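Local structure of Zn-dependent hydrolase of metallo-beta-lactamase superfamily TM0207 (Thermotoga maritima, 1VJN) at residues D187-L190 / K191-S195. The protein is a putative zinc-dependent hydrolase of the metallo-beta-lactamase superfamily whose substrate is not established. Sequence-based numbering, arbitrary orientation.
Sequences DDFL and KLFDS
Phe193 turns the edge of its ring onto a face of Phe189, a T-shaped pair four residues apart where the short helix 187-190 of this metallo-hydrolase fold unwinds through a type I beta turn, Leu190 to Phe193. The Phe189 and Phe193 ring centroids lie 4.8 Å apart, with the planes at 69°. Phe193 CE1 does most of the touching: it stands over the Phe189 ring toward the rim, 3.4 Å from Phe189 CZ. Leu192 CD1 comes up obliquely to the same ring, 4.5 Å from Phe189 CD1. With CG opposite its backbone N (chi1 -177°), Phe189 swings its ring along the chain toward Phe193; the buried ring packs on Ala157 of helix 154-163 and on Ile169 and Pro171 of strand 168-172, among others. Leu190 packs on Val214 and Val216 of strand 213-216, while Leu192 and Phe193 touch Lys158 of helix 154-163. Backbone bonds hold the turn: Lys191 N still makes an alpha-helical bond to Asp187 O, whereas Leu192 N reaches back three residues to Phe189 O (3.0 Å). Phe193 N closes the turn on Leu190 O at 3.2 Å. Near its plane, the Phe193 ring edge also meets the backbone: Phe193 CD1 lies 3.3 Å from Phe189 O.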
ATOM      1  N   ASP A 187       4.809 -16.793   1.869  1.00 18.26           N
ATOM      2  CA  ASP A 187       5.082 -17.891   0.934  1.00 21.74           C
ATOM      3  C   ASP A 187       3.818 -18.439   0.257  1.00 22.83           C
ATOM      4  O   ASP A 187       3.891 -18.905  -0.878  1.00 17.17           O
ATOM      5  CB  ASP A 187       5.809 -19.033   1.646  1.00 25.59           C
ATOM      6  CG  ASP A 187       7.268 -18.689   2.019  1.00 36.36           C
ATOM      7  OD1 ASP A 187       7.781 -17.575   1.698  1.00 42.05           O
ATOM      8  OD2 ASP A 187       7.987 -19.511   2.650  1.00 50.97           O
ATOM      9  N   ASP A 188       2.656 -18.374   0.938  1.00 23.42           N
ATOM     10  CA  ASP A 188       1.389 -18.822   0.330  1.00 21.98           C
ATOM     11  C   ASP A 188       0.948 -17.952  -0.831  1.00 19.69           C
ATOM     12  O   ASP A 188       0.279 -18.392  -1.735  1.00 23.00           O
ATOM     13  CB  ASP A 188       0.255 -18.822   1.362  1.00 24.28           C
ATOM     14  CG  ASP A 188       0.389 -19.931   2.378  1.00 23.07           C
ATOM     15  OD1 ASP A 188       1.431 -20.626   2.409  1.00 37.76           O
ATOM     16  OD2 ASP A 188      -0.505 -20.178   3.207  1.00 39.69           O
ATOM     17  N   PHE A 189       1.274 -16.687  -0.787  1.00 18.52           N
ATOM     18  CA  PHE A 189       1.032 -15.803  -1.917  1.00 16.55           C
ATOM     19  C   PHE A 189       2.084 -16.018  -2.998  1.00 15.04           C
ATOM     20  O   PHE A 189       1.771 -16.110  -4.193  1.00 18.20           O
ATOM     21  CB  PHE A 189       1.036 -14.395  -1.380  1.00 14.41           C
ATOM     22  CG  PHE A 189       0.745 -13.336  -2.386  1.00 16.04           C
ATOM     23  CD1 PHE A 189      -0.487 -13.253  -2.996  1.00 16.23           C
ATOM     24  CD2 PHE A 189       1.711 -12.352  -2.669  1.00 19.45           C
ATOM     25  CE1 PHE A 189      -0.760 -12.253  -3.886  1.00 20.59           C
ATOM     26  CE2 PHE A 189       1.442 -11.352  -3.577  1.00 21.01           C
ATOM     27  CZ  PHE A 189       0.212 -11.287  -4.178  1.00 19.25           C
ATOM     28  N   LEU A 190       3.346 -16.128  -2.604  1.00 18.74           N
ATOM     29  CA  LEU A 190       4.440 -16.252  -3.593  1.00 19.77           C
ATOM     30  C   LEU A 190       4.310 -17.471  -4.503  1.00 19.55           C
ATOM     31  O   LEU A 190       4.693 -17.430  -5.673  1.00 19.93           O
ATOM     32  CB  LEU A 190       5.813 -16.293  -2.901  1.00 19.41           C
ATOM     33  CG  LEU A 190       6.127 -15.106  -2.000  1.00 22.21           C
ATOM     34  CD1 LEU A 190       7.535 -15.227  -1.383  1.00 18.24           C
ATOM     35  CD2 LEU A 190       5.979 -13.800  -2.747  1.00 25.93           C
ATOM     36  N   LYS A 191       3.806 -18.573  -3.962  1.00 21.21           N
ATOM     37  CA  LYS A 191       3.616 -19.780  -4.748  1.00 21.14           C
ATOM     38  C   LYS A 191       2.625 -19.614  -5.925  1.00 20.20           C
ATOM     39  O   LYS A 191       2.569 -20.455  -6.806  1.00 18.89           O
ATOM     40  CB  LYS A 191       3.232 -20.978  -3.862  1.00 24.36           C
ATOM     41  CG  LYS A 191       1.987 -20.790  -3.007  1.00 35.74           C
ATOM     42  CD  LYS A 191       1.064 -22.019  -2.980  1.00 48.06           C
ATOM     43  CE  LYS A 191       1.744 -23.297  -2.484  1.00 52.50           C
ATOM     44  NZ  LYS A 191       0.920 -24.530  -2.825  1.00 57.60           N
ATOM     45  N   LEU A 192       1.894 -18.505  -5.975  1.00 19.99           N
ATOM     46  CA  LEU A 192       0.907 -18.293  -7.021  1.00 18.13           C
ATOM     47  C   LEU A 192       1.481 -17.603  -8.239  1.00 18.92           C
ATOM     48  O   LEU A 192       0.773 -17.394  -9.225  1.00 21.94           O
ATOM     49  CB  LEU A 192      -0.256 -17.469  -6.451  1.00 16.02           C
ATOM     50  CG  LEU A 192      -0.983 -18.100  -5.252  1.00 21.71           C
ATOM     51  CD1 LEU A 192      -2.032 -17.105  -4.693  1.00 27.79           C
ATOM     52  CD2 LEU A 192      -1.625 -19.468  -5.602  1.00 24.84           C
ATOM     53  N   PHE A 193       2.758 -17.232  -8.167  1.00 20.41           N
ATOM     54  CA  PHE A 193       3.434 -16.509  -9.235  1.00 21.14           C
ATOM     55  C   PHE A 193       4.679 -17.280  -9.701  1.00 22.90           C
ATOM     56  O   PHE A 193       5.190 -18.159  -9.014  1.00 19.58           O
ATOM     57  CB  PHE A 193       3.838 -15.104  -8.784  1.00 22.22           C
ATOM     58  CG  PHE A 193       2.681 -14.257  -8.285  1.00 26.18           C
ATOM     59  CD1 PHE A 193       2.312 -14.292  -6.953  1.00 23.62           C
ATOM     60  CD2 PHE A 193       1.991 -13.406  -9.147  1.00 25.46           C
ATOM     61  CE1 PHE A 193       1.257 -13.519  -6.489  1.00 19.80           C
ATOM     62  CE2 PHE A 193       0.923 -12.634  -8.695  1.00 22.41           C
ATOM     63  CZ  PHE A 193       0.557 -12.682  -7.360  1.00 21.23           C
ATOM     64  N   ASP A 194       5.158 -16.923 -10.882  1.00 25.33           N
ATOM     65  CA  ASP A 194       6.243 -17.663 -11.527  1.00 28.23           C
ATOM     66  C   ASP A 194       7.631 -17.282 -10.986  1.00 26.26           C
ATOM     67  O   ASP A 194       8.595 -18.074 -11.038  1.00 27.61           O
ATOM     68  CB  ASP A 194       6.159 -17.443 -13.046  1.00 31.74           C
ATOM     69  CG  ASP A 194       4.892 -18.079 -13.667  1.00 44.62           C
ATOM     70  OD1 ASP A 194       4.572 -19.264 -13.350  1.00 50.61           O
ATOM     71  OD2 ASP A 194       4.163 -17.464 -14.494  1.00 57.87           O
ATOM     72  N   SER A 195       7.707 -16.068 -10.475  1.00 26.00           N
ATOM     73  CA  SER A 195       8.911 -15.522  -9.934  1.00 27.36           C
ATOM     74  C   SER A 195       8.559 -14.438  -8.915  1.00 25.44           C
ATOM     75  O   SER A 195       7.422 -13.986  -8.832  1.00 24.40           O
ATOM     76  CB  SER A 195       9.736 -14.900 -11.069  1.00 31.05           C
ATOM     77  OG  SER A 195       8.985 -13.857 -11.697  1.00 33.24           O
TER